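Local coordinates for periplasmic sugar-binding protein (Chloroflexus aurantiacus, PDB 4RXU), which binds beta-D-glucopyranose and probably serves as the periplasmic solute-binding component of an ABC-type sugar transporter, at residues T220-A231 with P251-A262; I287-K298 with P339-N347. All coordinates share one frame; numbering follows the deposited sequence.

Interaction 1: residues T220-A231 with P251-A262; sequences TNWDFNTAKNLA and PNDGTARAIADA. With BGC (beta-D-glucopyranose), chain C.
Phe224 turns CG anti to its backbone N (chi1 -169°), which swings the ring onto Ala258. Trp222 keeps CG beside its own N; its indole sets CZ3 against Pro251 CB and CE3 near Asn252 ND2, and turns one face to the sugar. The contact packs two helices of a periplasmic binding protein fold; segments 224-231 and 253-262 run 33° apart and their axes approach to 7.7 Å. Ala258 CB lies over the centre of the Phe224 ring, a CH-pi contact 3.5 Å from the centroid. Phe224 is a knob in the hole made by Gly254, Arg257, Ala258 and Asp261. Along the rest of the interface the side chains are mostly small: Ala227 meets Thr255 and Ala258, and Ala231 CB meets Ala262 CB at 3.7 Å. Such short side chains let the helices come close.

Asn252 is the N-cap of helix 253-264. Its OD1 takes Thr255 N and Thr255 OG1 from opposite faces of the amide plane, which holds the amide in place. The Trp222 face lies against BGC C6, and its NE1 is hydrogen-bonded to Asp166 OD2. A water joins Trp222 O to Asn252 ND2. The bond from Asn252 ND2 to BGC O4 is 2.9 Å long and nearly straight, at 168°.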
loop_
_atom_site.group_PDB
_atom_site.type_symbol
_atom_site.label_atom_id
_atom_site.label_comp_id
_atom_site.label_asym_id
_atom_site.label_seq_id
_atom_site.Cartn_x
_atom_site.Cartn_y
_atom_site.Cartn_z
ATOM N N THR A 220 12.205 0.423 0.234
ATOM C CA THR A 220 12.142 0.125 1.650
ATOM C C THR A 220 11.864 -1.347 1.896
ATOM O O THR A 220 11.953 -1.806 3.032
ATOM C CB THR A 220 11.007 0.887 2.308
ATOM O OG1 THR A 220 9.756 0.431 1.754
ATOM C CG2 THR A 220 11.150 2.355 2.101
ATOM N N ASN A 221 11.464 -2.079 0.843
ATOM C CA ASN A 221 11.010 -3.471 0.994
ATOM C C ASN A 221 9.897 -3.621 2.044
ATOM O O ASN A 221 9.747 -4.685 2.662
ATOM C CB ASN A 221 12.183 -4.386 1.331
ATOM C CG ASN A 221 13.079 -4.636 0.142
ATOM O OD1 ASN A 221 12.623 -4.682 -0.989
ATOM N ND2 ASN A 221 14.356 -4.813 0.399
ATOM N N TRP A 222 9.151 -2.537 2.258
ATOM C CA TRP A 222 8.054 -2.479 3.244
ATOM C C TRP A 222 8.522 -2.888 4.639
ATOM O O TRP A 222 7.807 -3.557 5.399
ATOM C CB TRP A 222 6.881 -3.350 2.811
ATOM C CG TRP A 222 6.139 -2.982 1.582
ATOM C CD1 TRP A 222 5.694 -3.855 0.614
ATOM C CD2 TRP A 222 5.623 -1.684 1.214
ATOM N NE1 TRP A 222 4.962 -3.173 -0.343
ATOM C CE2 TRP A 222 4.905 -1.841 -0.003
ATOM C CE3 TRP A 222 5.680 -0.423 1.795
ATOM C CZ2 TRP A 222 4.253 -0.782 -0.627
ATOM C CZ3 TRP A 222 5.057 0.647 1.147
ATOM C CH2 TRP A 222 4.347 0.451 -0.045
ATOM N N ASP A 223 9.731 -2.457 4.960
ATOM C CA ASP A 223 10.429 -2.859 6.183
ATOM C C ASP A 223 10.997 -1.622 6.891
ATOM O O ASP A 223 11.701 -0.812 6.278
ATOM C CB ASP A 223 11.560 -3.843 5.883
ATOM C CG ASP A 223 12.328 -4.249 7.136
ATOM O OD1 ASP A 223 11.743 -4.860 8.047
ATOM O OD2 ASP A 223 13.526 -3.939 7.200
ATOM N N PHE A 224 10.685 -1.504 8.180
ATOM C CA PHE A 224 11.097 -0.379 9.004
ATOM C C PHE A 224 12.616 -0.155 8.989
ATOM O O PHE A 224 13.080 0.940 8.659
ATOM C CB PHE A 224 10.625 -0.566 10.463
ATOM C CG PHE A 224 10.792 0.662 11.314
ATOM C CD1 PHE A 224 12.016 0.971 11.876
ATOM C CD2 PHE A 224 9.731 1.518 11.515
ATOM C CE1 PHE A 224 12.170 2.114 12.634
ATOM C CE2 PHE A 224 9.866 2.657 12.281
ATOM C CZ PHE A 224 11.093 2.966 12.835
ATOM N N ASN A 225 13.396 -1.181 9.331
ATOM C CA ASN A 225 14.849 -1.006 9.450
ATOM C C ASN A 225 15.502 -0.698 8.114
ATOM O O ASN A 225 16.421 0.124 8.031
ATOM C CB ASN A 225 15.532 -2.218 10.099
ATOM C CG ASN A 225 15.396 -2.228 11.604
ATOM O OD1 ASN A 225 14.954 -1.257 12.217
ATOM N ND2 ASN A 225 15.761 -3.340 12.208
ATOM N N THR A 226 15.001 -1.349 7.071
ATOM C CA THR A 226 15.478 -1.125 5.718
ATOM C C THR A 226 15.242 0.344 5.338
ATOM O O THR A 226 16.139 1.016 4.812
ATOM C CB THR A 226 14.814 -2.077 4.705
ATOM O OG1 THR A 226 15.063 -3.443 5.082
ATOM C CG2 THR A 226 15.335 -1.820 3.299
ATOM N N ALA A 227 14.052 0.864 5.639
ATOM C CA ALA A 227 13.760 2.272 5.369
ATOM C C ALA A 227 14.653 3.206 6.178
ATOM O O ALA A 227 15.211 4.156 5.645
ATOM C CB ALA A 227 12.315 2.551 5.710
ATOM N N LYS A 228 14.768 2.949 7.477
ATOM C CA LYS A 228 15.573 3.839 8.311
ATOM C C LYS A 228 17.013 3.872 7.824
ATOM O O LYS A 228 17.612 4.940 7.679
ATOM C CB LYS A 228 15.543 3.435 9.785
ATOM C CG LYS A 228 16.229 4.470 10.675
ATOM C CD LYS A 228 15.988 4.237 12.146
ATOM C CE LYS A 228 16.441 5.453 12.924
ATOM N NZ LYS A 228 16.560 5.164 14.366
ATOM N N ASN A 229 17.559 2.692 7.568
ATOM C CA ASN A 229 18.932 2.598 7.084
ATOM C C ASN A 229 19.178 3.266 5.747
ATOM O O ASN A 229 20.208 3.930 5.566
ATOM C CB ASN A 229 19.343 1.149 7.015
ATOM C CG ASN A 229 19.457 0.557 8.380
ATOM O OD1 ASN A 229 19.429 1.278 9.384
ATOM N ND2 ASN A 229 19.576 -0.727 8.444
ATOM N N LEU A 230 18.227 3.115 4.832
ATOM C CA LEU A 230 18.329 3.792 3.557
ATOM C C LEU A 230 18.300 5.305 3.751
ATOM O O LEU A 230 19.104 6.011 3.178
ATOM C CB LEU A 230 17.223 3.353 2.612
ATOM C CG LEU A 230 17.312 3.901 1.191
ATOM C CD1 LEU A 230 18.620 3.497 0.497
ATOM C CD2 LEU A 230 16.106 3.430 0.392
ATOM N N ALA A 231 17.391 5.796 4.589
ATOM C CA ALA A 231 17.345 7.236 4.858
ATOM C C ALA A 231 18.677 7.712 5.447
ATOM O O ALA A 231 19.217 8.739 5.040
ATOM C CB ALA A 231 16.170 7.565 5.771
ATOM N N PRO A 251 6.514 5.716 1.369
ATOM C CA PRO A 251 5.402 5.017 0.709
ATOM C C PRO A 251 4.320 4.496 1.644
ATOM O O PRO A 251 3.198 4.317 1.220
ATOM C CB PRO A 251 6.111 3.867 -0.028
ATOM C CG PRO A 251 7.330 3.599 0.807
ATOM C CD PRO A 251 7.773 4.957 1.283
ATOM N N ASN A 252 4.646 4.250 2.916
ATOM C CA ASN A 252 3.590 3.894 3.866
ATOM C C ASN A 252 3.934 4.392 5.249
ATOM O O ASN A 252 4.977 4.993 5.435
ATOM C CB ASN A 252 3.260 2.387 3.858
ATOM C CG ASN A 252 4.269 1.536 4.608
ATOM O OD1 ASN A 252 5.362 1.980 4.984
ATOM N ND2 ASN A 252 3.917 0.261 4.790
ATOM N N ASP A 253 3.080 4.114 6.227
ATOM C CA ASP A 253 3.257 4.685 7.573
ATOM C C ASP A 253 4.504 4.231 8.314
ATOM O O ASP A 253 5.268 5.067 8.817
ATOM C CB ASP A 253 2.014 4.438 8.415
ATOM C CG ASP A 253 0.899 5.414 8.086
ATOM O OD1 ASP A 253 1.136 6.383 7.335
ATOM O OD2 ASP A 253 -0.208 5.238 8.627
ATOM N N GLY A 254 4.724 2.921 8.401
ATOM C CA GLY A 254 5.871 2.478 9.170
ATOM C C GLY A 254 7.164 2.972 8.551
ATOM O O GLY A 254 8.074 3.415 9.246
ATOM N N THR A 255 7.275 2.871 7.228
ATOM C CA THR A 255 8.494 3.359 6.589
ATOM C C THR A 255 8.633 4.888 6.739
ATOM O O THR A 255 9.745 5.393 6.894
ATOM C CB THR A 255 8.590 2.929 5.102
ATOM O OG1 THR A 255 7.518 3.495 4.330
ATOM C CG2 THR A 255 8.628 1.408 4.944
ATOM N N ALA A 256 7.502 5.607 6.714
ATOM C CA ALA A 256 7.500 7.049 6.983
ATOM C C ALA A 256 8.082 7.393 8.353
ATOM O O ALA A 256 8.864 8.347 8.474
ATOM C CB ALA A 256 6.098 7.612 6.856
ATOM N N ARG A 257 7.705 6.644 9.378
ATOM C CA ARG A 257 8.201 6.943 10.716
ATOM C C ARG A 257 9.690 6.664 10.780
ATOM O O ARG A 257 10.431 7.430 11.386
ATOM C CB ARG A 257 7.428 6.159 11.769
ATOM C CG ARG A 257 5.949 6.543 11.844
ATOM C CD ARG A 257 5.291 6.049 13.130
ATOM N NE ARG A 257 5.548 4.620 13.380
ATOM C CZ ARG A 257 4.920 3.616 12.770
ATOM N NH1 ARG A 257 3.950 3.879 11.899
ATOM N NH2 ARG A 257 5.275 2.336 13.024
ATOM N N ALA A 258 10.127 5.563 10.158
ATOM C CA ALA A 258 11.552 5.197 10.153
ATOM C C ALA A 258 12.377 6.287 9.476
ATOM O O ALA A 258 13.418 6.708 9.978
ATOM C CB ALA A 258 11.752 3.879 9.422
ATOM N N ILE A 259 11.884 6.754 8.339
ATOM C CA ILE A 259 12.556 7.776 7.553
ATOM C C ILE A 259 12.511 9.124 8.264
ATOM O O ILE A 259 13.531 9.814 8.401
ATOM C CB ILE A 259 11.947 7.866 6.126
ATOM C CG1 ILE A 259 12.237 6.560 5.360
ATOM C CG2 ILE A 259 12.486 9.077 5.386
ATOM C CD1 ILE A 259 11.342 6.292 4.171
ATOM N N ALA A 260 11.332 9.481 8.750
ATOM C CA ALA A 260 11.194 10.693 9.570
ATOM C C ALA A 260 12.144 10.697 10.763
ATOM O O ALA A 260 12.742 11.726 11.071
ATOM C CB ALA A 260 9.756 10.862 10.038
ATOM N N ASP A 261 12.314 9.549 11.403
ATOM C CA ASP A 261 13.234 9.432 12.546
ATOM C C ASP A 261 14.661 9.785 12.143
ATOM O O ASP A 261 15.372 10.485 12.865
ATOM C CB ASP A 261 13.210 8.024 13.170
ATOM C CG ASP A 261 11.919 7.702 13.909
ATOM O OD1 ASP A 261 11.075 8.608 14.161
ATOM O OD2 ASP A 261 11.758 6.491 14.219
ATOM N N ALA A 262 15.084 9.314 10.981
ATOM C CA ALA A 262 16.421 9.669 10.467
ATOM C C ALA A 262 16.567 11.158 10.153
ATOM O O ALA A 262 17.565 11.804 10.517
ATOM C CB ALA A 262 16.730 8.840 9.225
HETATM C C2 BGC C . -0.611 -2.217 0.874
HETATM C C3 BGC C . -0.233 -1.101 1.826
HETATM C C4 BGC C . 0.831 -1.603 2.791
HETATM C C5 BGC C . 2.004 -2.234 2.041
HETATM C C6 BGC C . 3.015 -2.897 2.949
HETATM C C1 BGC C . 0.688 -2.567 0.168
HETATM O O1 BGC C . 0.498 -3.421 -0.921
HETATM O O2 BGC C . -1.609 -1.747 -0.039
HETATM O O3 BGC C . -1.409 -0.697 2.522
HETATM O O4 BGC C . 1.365 -0.473 3.507
HETATM O O5 BGC C . 1.540 -3.203 1.121
HETATM O O6 BGC C . 2.393 -3.784 3.882
HETATM O O HOH W 1 5.273 -2.074 6.049
HETATM O O HOH W 2 13.915 4.900 14.837
#

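Interaction 2: residues I287-K298 with P339-N347; sequences IIDGRQSMTVFK and PVVTVTRDN. With BGC (beta-D-glucopyranose), chain C.
Thr295 and Val343 form an antiparallel hydrogen-bonded pair, and Phe297 with Val341 forms the next. Thr295 N donates to Val343 O in the carbonyl plane at 2.9 Å. The return bond from Val343 N to Thr295 O is shorter, 2.7 Å. Between these pairs Val296 faces Thr342 as a non-hydrogen-bonded pair.

Side chains pack on both faces of the two strands. Val296 CG1 meets Val340 CB at 3.6 Å on one face. On the other, Phe297 CB touches Val343 CG2 at 3.7 Å. The Phe297 ring leads away from strand 340-343 and meets Tyr357 edge-to-face.

Beyond the strands, Arg345 stretches along the end of helix 281-288. Its NE and NH2 grip Ile288 O side-on, at 3.2 and 3.1 Å. Both come from the same face of the carbonyl, above its plane. A weak bond runs from Arg345 NE to Ile287 O. The helix closes here in a Schellman motif at Gly290, whose phi is positive.

Further out, Asn347 holds the turn after strand 340-343: its ND2 donates to Thr342 O and its OD1 accepts from Thr344 N. A water links Ser293 O to Arg345 N. Gln292 NE2 donates to Met294 O in an almost straight bond (177°) and is also hydrogen-bonded to Asp253 OD1.

Lys298, beside Val340, bonds through its NZ to BGC O2 at 2.9 Å and to BGC O3 at 3.0 Å, with Gln277 OE1 as a further partner. The arrangement is an antiparallel strand pair of the periplasmic binding protein fold, with Lys298 sending its side chain into the glucose site.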
loop_
_atom_site.group_PDB
_atom_site.type_symbol
_atom_site.label_atom_id
_atom_site.label_comp_id
_atom_site.label_asym_id
_atom_site.label_seq_id
_atom_site.Cartn_x
_atom_site.Cartn_y
_atom_site.Cartn_z
ATOM N N ILE A 287 1.414 12.154 13.414
ATOM C CA ILE A 287 0.735 13.270 12.741
ATOM C C ILE A 287 0.243 14.277 13.771
ATOM O O ILE A 287 0.498 15.483 13.648
ATOM C CB ILE A 287 -0.411 12.792 11.844
ATOM C CG1 ILE A 287 0.178 12.052 10.637
ATOM C CG2 ILE A 287 -1.260 13.967 11.377
ATOM C CD1 ILE A 287 -0.830 11.266 9.836
ATOM N N ILE A 288 -0.385 13.784 14.825
ATOM C CA ILE A 288 -0.839 14.666 15.918
ATOM C C ILE A 288 0.333 15.482 16.467
ATOM O O ILE A 288 0.218 16.708 16.664
ATOM C CB ILE A 288 -1.500 13.853 17.050
ATOM C CG1 ILE A 288 -2.819 13.251 16.565
ATOM C CG2 ILE A 288 -1.702 14.748 18.266
ATOM C CD1 ILE A 288 -3.401 12.203 17.464
ATOM N N ASP A 289 1.459 14.803 16.677
ATOM C CA ASP A 289 2.626 15.371 17.321
ATOM C C ASP A 289 3.558 16.134 16.389
ATOM O O ASP A 289 4.607 16.622 16.832
ATOM C CB ASP A 289 3.433 14.284 18.010
ATOM C CG ASP A 289 2.707 13.637 19.180
ATOM O OD1 ASP A 289 1.729 14.191 19.705
ATOM O OD2 ASP A 289 3.135 12.548 19.589
ATOM N N GLY A 290 3.194 16.251 15.118
ATOM C CA GLY A 290 3.975 17.037 14.171
ATOM C C GLY A 290 5.228 16.363 13.642
ATOM O O GLY A 290 6.153 17.039 13.219
ATOM N N ARG A 291 5.246 15.040 13.664
ATOM C CA ARG A 291 6.428 14.263 13.239
ATOM C C ARG A 291 6.236 13.569 11.910
ATOM O O ARG A 291 7.220 13.158 11.304
ATOM C CB ARG A 291 6.809 13.219 14.284
ATOM C CG ARG A 291 7.043 13.779 15.682
ATOM C CD ARG A 291 7.842 12.828 16.517
ATOM N NE ARG A 291 9.197 12.847 15.995
ATOM C CZ ARG A 291 10.081 11.873 16.122
ATOM N NH1 ARG A 291 9.787 10.760 16.770
ATOM N NH2 ARG A 291 11.276 12.033 15.580
ATOM N N GLN A 292 4.989 13.467 11.452
ATOM C CA GLN A 292 4.683 12.967 10.123
ATOM C C GLN A 292 3.623 13.904 9.584
ATOM O O GLN A 292 2.766 14.348 10.317
ATOM C CB GLN A 292 4.161 11.535 10.208
ATOM C CG GLN A 292 3.635 10.954 8.893
ATOM C CD GLN A 292 3.265 9.472 8.983
ATOM O OE1 GLN A 292 3.805 8.709 9.806
ATOM N NE2 GLN A 292 2.398 9.035 8.066
ATOM N N SER A 293 3.684 14.232 8.309
ATOM C CA SER A 293 2.835 15.299 7.767
ATOM C C SER A 293 1.432 14.839 7.410
ATOM O O SER A 293 0.447 15.539 7.610
ATOM C CB SER A 293 3.490 15.933 6.520
ATOM O OG SER A 293 4.823 16.277 6.779
ATOM N N MET A 294 1.349 13.648 6.843
ATOM C CA MET A 294 0.086 13.121 6.372
ATOM C C MET A 294 0.137 11.634 6.243
ATOM O O MET A 294 1.201 11.042 6.169
ATOM C CB MET A 294 -0.302 13.700 5.008
ATOM C CG MET A 294 0.620 13.291 3.858
ATOM S SD MET A 294 0.201 11.707 2.972
ATOM C CE MET A 294 -0.785 12.400 1.628
ATOM N N THR A 295 -1.053 11.046 6.196
ATOM C CA THR A 295 -1.199 9.662 5.796
ATOM C C THR A 295 -2.409 9.554 4.862
ATOM O O THR A 295 -3.400 10.263 5.005
ATOM C CB THR A 295 -1.346 8.687 7.002
ATOM O OG1 THR A 295 -1.217 7.323 6.567
ATOM C CG2 THR A 295 -2.687 8.876 7.712
ATOM N N VAL A 296 -2.323 8.639 3.911
ATOM C CA VAL A 296 -3.456 8.291 3.074
ATOM C C VAL A 296 -4.262 7.200 3.788
ATOM O O VAL A 296 -3.769 6.100 4.042
ATOM C CB VAL A 296 -3.079 7.892 1.637
ATOM C CG1 VAL A 296 -4.338 7.518 0.878
ATOM C CG2 VAL A 296 -2.362 9.045 0.935
ATOM N N PHE A 297 -5.501 7.540 4.139
ATOM C CA PHE A 297 -6.394 6.635 4.858
ATOM C C PHE A 297 -7.097 5.753 3.848
ATOM O O PHE A 297 -7.741 6.250 2.939
ATOM C CB PHE A 297 -7.431 7.446 5.643
ATOM C CG PHE A 297 -8.567 6.634 6.222
ATOM C CD1 PHE A 297 -8.313 5.490 6.975
ATOM C CD2 PHE A 297 -9.889 7.011 6.019
ATOM C CE1 PHE A 297 -9.354 4.755 7.507
ATOM C CE2 PHE A 297 -10.934 6.270 6.562
ATOM C CZ PHE A 297 -10.659 5.138 7.291
ATOM N N LYS A 298 -6.959 4.444 4.032
ATOM C CA LYS A 298 -7.595 3.421 3.210
ATOM C C LYS A 298 -8.502 2.607 4.132
ATOM O O LYS A 298 -8.010 1.904 5.013
ATOM C CB LYS A 298 -6.530 2.544 2.534
ATOM C CG LYS A 298 -5.386 3.343 1.905
ATOM C CD LYS A 298 -4.566 2.614 0.870
ATOM C CE LYS A 298 -3.985 1.330 1.412
ATOM N NZ LYS A 298 -2.989 0.797 0.438
ATOM N N PRO A 339 -12.260 4.151 -2.476
ATOM C CA PRO A 339 -11.419 5.338 -2.504
ATOM C C PRO A 339 -10.502 5.498 -1.312
ATOM O O PRO A 339 -10.605 4.796 -0.289
ATOM C CB PRO A 339 -12.428 6.483 -2.532
ATOM C CG PRO A 339 -13.632 5.963 -1.889
ATOM C CD PRO A 339 -13.678 4.517 -2.297
ATOM N N VAL A 340 -9.620 6.474 -1.453
ATOM C CA VAL A 340 -8.625 6.774 -0.431
ATOM C C VAL A 340 -8.631 8.283 -0.124
ATOM O O VAL A 340 -8.979 9.097 -0.988
ATOM C CB VAL A 340 -7.212 6.279 -0.832
ATOM C CG1 VAL A 340 -7.257 4.793 -1.149
ATOM C CG2 VAL A 340 -6.623 7.087 -1.996
ATOM N N VAL A 341 -8.253 8.635 1.109
ATOM C CA VAL A 341 -8.425 10.007 1.602
ATOM C C VAL A 341 -7.186 10.488 2.313
ATOM O O VAL A 341 -6.634 9.797 3.168
ATOM C CB VAL A 341 -9.632 10.073 2.589
ATOM C CG1 VAL A 341 -9.792 11.438 3.232
ATOM C CG2 VAL A 341 -10.892 9.711 1.840
ATOM N N THR A 342 -6.748 11.686 1.977
ATOM C CA THR A 342 -5.620 12.260 2.672
ATOM C C THR A 342 -5.995 12.746 4.074
ATOM O O THR A 342 -6.938 13.504 4.254
ATOM C CB THR A 342 -5.020 13.425 1.892
ATOM O OG1 THR A 342 -4.355 12.908 0.740
ATOM C CG2 THR A 342 -4.007 14.201 2.749
ATOM N N VAL A 343 -5.207 12.294 5.042
ATOM C CA VAL A 343 -5.389 12.678 6.433
ATOM C C VAL A 343 -4.182 13.447 6.952
ATOM O O VAL A 343 -3.038 12.979 6.890
ATOM C CB VAL A 343 -5.717 11.463 7.308
ATOM C CG1 VAL A 343 -5.764 11.874 8.775
ATOM C CG2 VAL A 343 -7.046 10.886 6.834
ATOM N N THR A 344 -4.485 14.619 7.498
ATOM C CA THR A 344 -3.512 15.467 8.146
ATOM C C THR A 344 -4.096 15.842 9.501
ATOM O O THR A 344 -5.183 15.406 9.852
ATOM C CB THR A 344 -3.317 16.757 7.342
ATOM O OG1 THR A 344 -4.542 17.522 7.343
ATOM C CG2 THR A 344 -2.924 16.425 5.927
ATOM N N ARG A 345 -3.391 16.673 10.250
ATOM C CA ARG A 345 -3.952 17.195 11.508
ATOM C C ARG A 345 -5.327 17.841 11.355
ATOM O O ARG A 345 -6.164 17.780 12.260
ATOM C CB ARG A 345 -3.047 18.245 12.070
ATOM C CG ARG A 345 -1.825 17.682 12.704
ATOM C CD ARG A 345 -0.861 18.825 12.897
ATOM N NE ARG A 345 -0.016 18.621 14.053
ATOM C CZ ARG A 345 0.735 19.583 14.567
ATOM N NH1 ARG A 345 0.718 20.781 14.012
ATOM N NH2 ARG A 345 1.498 19.345 15.624
ATOM N N ASP A 346 -5.548 18.489 10.220
ATOM C CA ASP A 346 -6.782 19.265 10.016
ATOM C C ASP A 346 -8.047 18.381 9.984
ATOM O O ASP A 346 -9.115 18.840 10.362
ATOM C CB ASP A 346 -6.659 20.125 8.749
ATOM C CG ASP A 346 -5.452 21.082 8.802
ATOM O OD1 ASP A 346 -5.122 21.589 9.904
ATOM O OD2 ASP A 346 -4.817 21.306 7.745
ATOM N N ASN A 347 -7.917 17.112 9.566
ATOM C CA ASN A 347 -9.069 16.214 9.402
ATOM C C ASN A 347 -8.914 14.849 10.055
ATOM O O ASN A 347 -9.704 13.955 9.802
ATOM C CB ASN A 347 -9.485 16.043 7.925
ATOM C CG ASN A 347 -8.481 15.268 7.128
ATOM O OD1 ASN A 347 -7.315 15.274 7.476
ATOM N ND2 ASN A 347 -8.929 14.587 6.075
HETATM C C2 BGC C . -0.611 -2.217 0.874
HETATM C C3 BGC C . -0.233 -1.101 1.826
HETATM C C4 BGC C . 0.831 -1.603 2.791
HETATM C C5 BGC C . 2.004 -2.234 2.041
HETATM C C6 BGC C . 3.015 -2.897 2.949
HETATM C C1 BGC C . 0.688 -2.567 0.168
HETATM O O1 BGC C . 0.498 -3.421 -0.921
HETATM O O2 BGC C . -1.609 -1.747 -0.039
HETATM O O3 BGC C . -1.409 -0.697 2.522
HETATM O O4 BGC C . 1.365 -0.473 3.507
HETATM O O5 BGC C . 1.540 -3.203 1.121
HETATM O O6 BGC C . 2.393 -3.784 3.882
HETATM O O HOH W 3 -0.521 17.244 9.532
HETATM O O HOH W 4 -10.446 5.369 2.497
#

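Overall arrangement
From the N terminus, the chain first lays down strands 29-37 to 129-133 of the mixed sheet, then strands 155-159 and 189-191 of the parallel sheet. Interaction 1 closes a short loop through strand 246-249 and packs helix 224-237 on helix 253-264. Strand 269-274 and helix 281-288 follow. Interaction 2 closes a longer loop, tying the end of that helix and strand 295-298 to strand 332-343 of the mixed sheet. The two loops lie in series and neither nest nor cross. The centres of interaction 1 and interaction 2 are about 17 Å apart. They meet where Asp253 OD1 probably hydrogen-bonds Thr295 OG1 and Gln292 NE2, and both reach the glucose.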